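Local coordinates for cellulase (Bacillus sp. BG-CS10, PDB 5E09), which hydrolyses beta-1,4-glucosidic bonds in cellulose, probably with help from a family 46 carbohydrate-binding module joined to its family 5 catalytic barrel, at residues A[12-17]-A[266-271]; A[56-61]-A[96-101]. One frame throughout, in Å; residues are numbered along the deposited sequence.

Contact 1. Residues A[12-17]-A[266-271]; sequences SYVADM and PVVLGE
V14, in the short helix 9-15, packs on P266 just where strand 267-272 begins; the side chains that meet are all apolar, with no hydrogen bond between the two segments. The two side chains cross at about a right angle: V14 CG2 comes to rest against the pyrrolidine ring, 3.7 Å from P266 CB and equally near CG. A rigid proline ring offers a firm, greasy surface to such a branch, and valine is short enough for a helix to lie close against it. The other methyl serves the strand proper. With CG1 anti to the backbone N (chi1 166°), V14 reaches past the proline, coming 3.9 Å from the carbonyl O of V267 and 4.1 Å from V268 CG2.

This helix lies at the N-terminal end of the eight-stranded parallel barrel of family 5, the (beta/alpha)8 or TIM-barrel fold, and 267-272 is the seventh strand. V14 and V268 both also touch I220 of the neighbouring strand 219-225. V267 faces the other way, toward helix 243-261, so beta-branched residues serve both faces of the strand.

A looser van der Waals touch comes from selenomethionine M17, whose SE stands 4.3 Å from V268 CG2; its long flexible chain can reach the barrel from the loop after the helix.

Polar links hold the backbone of 12-17 in place. M17 N donates to V14 O over 3.0 Å and D16 N to S12 O over 2.9 Å, while V14 O also accepts from T306 OG1 of the eighth strand.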
loop_
_atom_site.group_PDB
_atom_site.type_symbol
_atom_site.label_atom_id
_atom_site.label_comp_id
_atom_site.label_asym_id
_atom_site.label_seq_id
_atom_site.Cartn_x
_atom_site.Cartn_y
_atom_site.Cartn_z
ATOM N N SER A 12 5.416 -24.544 7.700
ATOM C CA SER A 12 5.810 -24.027 9.007
ATOM C C SER A 12 6.891 -22.967 8.853
ATOM O O SER A 12 6.909 -21.967 9.567
ATOM C CB SER A 12 6.303 -25.161 9.910
ATOM O OG SER A 12 5.247 -26.054 10.208
ATOM N N TYR A 13 7.803 -23.224 7.924
ATOM C CA TYR A 13 8.793 -22.255 7.491
ATOM C C TYR A 13 8.109 -20.937 7.129
ATOM O O TYR A 13 8.453 -19.886 7.671
ATOM C CB TYR A 13 9.575 -22.820 6.302
ATOM C CG TYR A 13 10.676 -21.941 5.741
ATOM C CD1 TYR A 13 10.393 -20.968 4.787
ATOM C CD2 TYR A 13 11.999 -22.110 6.129
ATOM C CE1 TYR A 13 11.387 -20.176 4.253
ATOM C CE2 TYR A 13 13.006 -21.317 5.600
ATOM C CZ TYR A 13 12.691 -20.348 4.659
ATOM O OH TYR A 13 13.672 -19.545 4.106
ATOM N N VAL A 14 7.117 -21.002 6.242
ATOM C CA VAL A 14 6.434 -19.793 5.780
ATOM C C VAL A 14 5.597 -19.143 6.886
ATOM O O VAL A 14 5.558 -17.916 6.995
ATOM C CB VAL A 14 5.543 -20.085 4.547
ATOM C CG1 VAL A 14 4.569 -18.935 4.283
ATOM C CG2 VAL A 14 6.411 -20.340 3.324
ATOM N N ALA A 15 4.938 -19.958 7.707
ATOM C CA ALA A 15 4.168 -19.424 8.828
ATOM C C ALA A 15 5.080 -18.675 9.801
ATOM O O ALA A 15 4.675 -17.677 10.396
ATOM C CB ALA A 15 3.418 -20.534 9.548
ATOM N N ASP A 16 6.317 -19.101 9.905
ATOM C CA ASP A 16 7.284 -18.495 10.778
ATOM C C ASP A 16 7.795 -17.146 10.291
ATOM O O ASP A 16 8.534 -16.492 10.974
ATOM C CB ASP A 16 8.417 -19.456 11.041
ATOM C CG ASP A 16 9.153 -19.144 12.295
ATOM O OD1 ASP A 16 8.519 -18.716 13.259
ATOM O OD2 ASP A 16 10.372 -19.335 12.337
HETATM N N MSE A 17 7.440 -16.755 9.089
HETATM C CA MSE A 17 7.850 -15.486 8.566
HETATM C C MSE A 17 6.893 -14.371 8.890
HETATM O O MSE A 17 7.291 -13.257 8.683
HETATM C CB MSE A 17 7.954 -15.560 7.055
HETATM C CG MSE A 17 9.022 -16.454 6.480
HETATM SE SE MSE A 17 8.743 -16.667 4.544
HETATM C CE MSE A 17 9.500 -14.977 3.968
ATOM N N PRO A 266 2.400 -23.191 0.330
ATOM C CA PRO A 266 2.284 -21.983 1.148
ATOM C C PRO A 266 2.403 -20.718 0.301
ATOM O O PRO A 266 3.126 -20.709 -0.697
ATOM C CB PRO A 266 3.455 -22.111 2.117
ATOM C CG PRO A 266 4.487 -22.847 1.331
ATOM C CD PRO A 266 3.731 -23.812 0.450
ATOM N N VAL A 267 1.698 -19.666 0.703
ATOM C CA VAL A 267 1.664 -18.429 -0.057
ATOM C C VAL A 267 2.294 -17.268 0.714
ATOM O O VAL A 267 2.063 -17.100 1.914
ATOM C CB VAL A 267 0.216 -18.060 -0.443
ATOM C CG1 VAL A 267 0.175 -16.741 -1.218
ATOM C CG2 VAL A 267 -0.417 -19.183 -1.249
ATOM N N VAL A 268 3.117 -16.492 0.014
ATOM C CA VAL A 268 3.607 -15.220 0.514
ATOM C C VAL A 268 3.029 -14.060 -0.304
ATOM O O VAL A 268 3.238 -13.954 -1.526
ATOM C CB VAL A 268 5.146 -15.141 0.492
ATOM C CG1 VAL A 268 5.603 -13.733 0.854
ATOM C CG2 VAL A 268 5.755 -16.163 1.451
ATOM N N LEU A 269 2.271 -13.212 0.380
ATOM C CA LEU A 269 1.870 -11.927 -0.161
ATOM C C LEU A 269 3.094 -11.016 -0.109
ATOM O O LEU A 269 3.276 -10.261 0.840
ATOM C CB LEU A 269 0.697 -11.344 0.634
ATOM C CG LEU A 269 0.082 -10.052 0.099
ATOM C CD1 LEU A 269 -0.360 -10.239 -1.342
ATOM C CD2 LEU A 269 -1.094 -9.636 0.960
ATOM N N GLY A 270 3.944 -11.109 -1.123
ATOM C CA GLY A 270 5.255 -10.480 -1.082
ATOM C C GLY A 270 5.253 -8.966 -1.006
ATOM O O GLY A 270 6.225 -8.358 -0.552
ATOM N N GLU A 271 4.169 -8.356 -1.474
ATOM C CA GLU A 271 3.957 -6.924 -1.329
ATOM C C GLU A 271 2.490 -6.647 -1.086
ATOM O O GLU A 271 1.623 -7.229 -1.747
ATOM C CB GLU A 271 4.409 -6.151 -2.573
ATOM C CG GLU A 271 5.875 -6.268 -2.915
ATOM C CD GLU A 271 6.252 -5.417 -4.106
ATOM O OE1 GLU A 271 5.427 -4.563 -4.499
ATOM O OE2 GLU A 271 7.364 -5.604 -4.652
#

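Contact 2. Residues A[56-61]-A[96-101]; sequences KSIRIP and LYVMLN
A beta-alpha-beta unit, strand 57-60, helix 78-93 and strand 97-100, brings S57 to R59 into parallel register with Y97 to M99. In the ladder Y97 N donates to K56 O, I58 N to Y97 O (2.8 Å), M99 N to I58 O, and I60 N to M99 O.

As the second and third strands of the TIM barrel, they turn I58, I60 and V98 toward helix 78-93. Branched aliphatics suit this layer: I58 CG2 lies beside V98 CG2, and I60 CD1 reaches V98 CG1 at 3.7 Å.

S57, R59, Y97 and M99 face the barrel interior. S57 CB lies 3.6 Å from Y97 CB, while the edge of the Y97 ring lies by K56 O. R59 extends with CG anti to the backbone N (chi1 -177°), and selenomethionine M99 puts SE at the guanidinium edge, 3.7 Å from NE. Bridged to E145 through NE and to E271 through NH1, R59 probably positions E271, whose place on the seventh strand is consistent with the nucleophile of family 5. With a leucine in place of R59, the carboxylates of E145 and E271 would probably lose their shared cationic partner. The N101 amide stands nearly perpendicular to the guanidinium; its OD1 accepts from V62 N.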
loop_
_atom_site.group_PDB
_atom_site.type_symbol
_atom_site.label_atom_id
_atom_site.label_comp_id
_atom_site.label_asym_id
_atom_site.label_seq_id
_atom_site.Cartn_x
_atom_site.Cartn_y
_atom_site.Cartn_z
ATOM N N LYS A 56 9.264 -10.436 11.531
ATOM C CA LYS A 56 10.061 -11.658 11.589
ATOM C C LYS A 56 10.688 -12.041 10.244
ATOM O O LYS A 56 11.359 -13.068 10.135
ATOM C CB LYS A 56 9.210 -12.813 12.115
ATOM C CG LYS A 56 8.814 -12.648 13.569
ATOM C CD LYS A 56 8.829 -13.970 14.294
ATOM C CE LYS A 56 7.985 -15.000 13.579
ATOM N NZ LYS A 56 8.061 -16.313 14.275
ATOM N N SER A 57 10.481 -11.216 9.225
ATOM C CA SER A 57 11.133 -11.457 7.942
ATOM C C SER A 57 11.224 -10.183 7.128
ATOM O O SER A 57 10.420 -9.266 7.283
ATOM C CB SER A 57 10.405 -12.545 7.143
ATOM O OG SER A 57 9.065 -12.183 6.876
ATOM N N ILE A 58 12.222 -10.127 6.262
ATOM C CA ILE A 58 12.446 -8.938 5.472
ATOM C C ILE A 58 12.672 -9.324 4.013
ATOM O O ILE A 58 13.392 -10.275 3.708
ATOM C CB ILE A 58 13.644 -8.124 6.023
ATOM C CG1 ILE A 58 13.892 -6.874 5.174
ATOM C CG2 ILE A 58 14.893 -8.983 6.096
ATOM C CD1 ILE A 58 15.071 -6.050 5.646
ATOM N N ARG A 59 12.018 -8.598 3.115
ATOM C CA ARG A 59 12.234 -8.773 1.691
ATOM C C ARG A 59 13.204 -7.704 1.228
ATOM O O ARG A 59 13.051 -6.528 1.555
ATOM C CB ARG A 59 10.917 -8.688 0.923
ATOM C CG ARG A 59 11.026 -8.937 -0.582
ATOM C CD ARG A 59 9.663 -9.362 -1.116
ATOM N NE ARG A 59 9.617 -9.520 -2.566
ATOM C CZ ARG A 59 9.266 -8.559 -3.415
ATOM N NH1 ARG A 59 8.944 -7.357 -2.961
ATOM N NH2 ARG A 59 9.237 -8.799 -4.719
ATOM N N ILE A 60 14.224 -8.117 0.494
ATOM C CA ILE A 60 15.206 -7.172 0.001
ATOM C C ILE A 60 15.179 -7.173 -1.521
ATOM O O ILE A 60 15.867 -7.970 -2.165
ATOM C CB ILE A 60 16.618 -7.499 0.520
ATOM C CG1 ILE A 60 16.625 -7.486 2.047
ATOM C CG2 ILE A 60 17.623 -6.484 0.007
ATOM C CD1 ILE A 60 17.936 -7.919 2.647
ATOM N N PRO A 61 14.349 -6.295 -2.100
ATOM C CA PRO A 61 14.299 -6.159 -3.556
ATOM C C PRO A 61 15.605 -5.579 -4.077
ATOM O O PRO A 61 16.116 -4.603 -3.526
ATOM C CB PRO A 61 13.132 -5.191 -3.794
ATOM C CG PRO A 61 12.907 -4.510 -2.496
ATOM C CD PRO A 61 13.326 -5.479 -1.428
ATOM N N LEU A 96 16.105 -12.827 11.417
ATOM C CA LEU A 96 15.059 -12.609 10.426
ATOM C C LEU A 96 15.161 -13.619 9.287
ATOM O O LEU A 96 16.250 -14.092 8.971
ATOM C CB LEU A 96 15.137 -11.190 9.855
ATOM C CG LEU A 96 14.920 -10.015 10.807
ATOM C CD1 LEU A 96 15.265 -8.701 10.107
ATOM C CD2 LEU A 96 13.488 -10.008 11.294
ATOM N N TYR A 97 14.026 -13.954 8.684
ATOM C CA TYR A 97 14.041 -14.610 7.382
ATOM C C TYR A 97 14.261 -13.525 6.337
ATOM O O TYR A 97 13.801 -12.396 6.517
ATOM C CB TYR A 97 12.738 -15.351 7.102
ATOM C CG TYR A 97 12.463 -16.548 7.985
ATOM C CD1 TYR A 97 11.866 -16.397 9.236
ATOM C CD2 TYR A 97 12.755 -17.835 7.549
ATOM C CE1 TYR A 97 11.588 -17.494 10.036
ATOM C CE2 TYR A 97 12.484 -18.939 8.342
ATOM C CZ TYR A 97 11.901 -18.762 9.585
ATOM O OH TYR A 97 11.631 -19.859 10.373
ATOM N N VAL A 98 14.968 -13.859 5.259
ATOM C CA VAL A 98 15.253 -12.900 4.191
ATOM C C VAL A 98 14.829 -13.445 2.824
ATOM O O VAL A 98 15.058 -14.612 2.524
ATOM C CB VAL A 98 16.753 -12.543 4.149
ATOM C CG1 VAL A 98 17.041 -11.534 3.037
ATOM C CG2 VAL A 98 17.197 -12.005 5.494
HETATM N N MSE A 99 14.191 -12.601 2.014
HETATM C CA MSE A 99 13.867 -12.948 0.631
HETATM C C MSE A 99 14.644 -12.031 -0.308
HETATM O O MSE A 99 14.582 -10.805 -0.176
HETATM C CB MSE A 99 12.356 -12.836 0.357
HETATM C CG MSE A 99 11.979 -13.147 -1.099
HETATM SE SE MSE A 99 10.076 -13.003 -1.549
HETATM C CE MSE A 99 9.343 -13.881 0.044
ATOM N N LEU A 100 15.383 -12.627 -1.242
ATOM C CA LEU A 100 16.195 -11.864 -2.199
ATOM C C LEU A 100 15.750 -12.123 -3.643
ATOM O O LEU A 100 15.445 -13.265 -4.002
ATOM C CB LEU A 100 17.671 -12.222 -2.036
ATOM C CG LEU A 100 18.656 -11.541 -2.984
ATOM C CD1 LEU A 100 18.755 -10.066 -2.662
ATOM C CD2 LEU A 100 20.027 -12.204 -2.929
ATOM N N ASN A 101 15.708 -11.078 -4.473
ATOM C CA ASN A 101 15.235 -11.251 -5.851
ATOM C C ASN A 101 16.017 -10.524 -6.940
ATOM O O ASN A 101 17.066 -9.934 -6.688
ATOM C CB ASN A 101 13.758 -10.834 -5.955
ATOM C CG ASN A 101 13.530 -9.324 -5.859
ATOM O OD1 ASN A 101 14.447 -8.505 -6.007
ATOM N ND2 ASN A 101 12.274 -8.951 -5.630
#

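In the fold
The centres of contacts 1 and 2 lie 11 Å apart, and D16 and Y13 of segment 12-17 connect them. D16 OD1 makes a salt bridge with K56 NZ at 2.6 Å, while its OD2 probably hydrogen-bonds to Y97 OH; Y13 CE2 packs 3.7 Å from Y97 CE2. M17 O accepts from S57 OG. Segment 12-17, helix and following loop together, thus meets the starts of strands two, three and seven. Toward the other end of the barrel, G270 O packs 3.6 Å from R59 CD. By family 5 precedent E271, at the end of strand seven, is probably the nucleophile, and N148, which bonds to R59, would immediately precede the acid/base at the end of strand four.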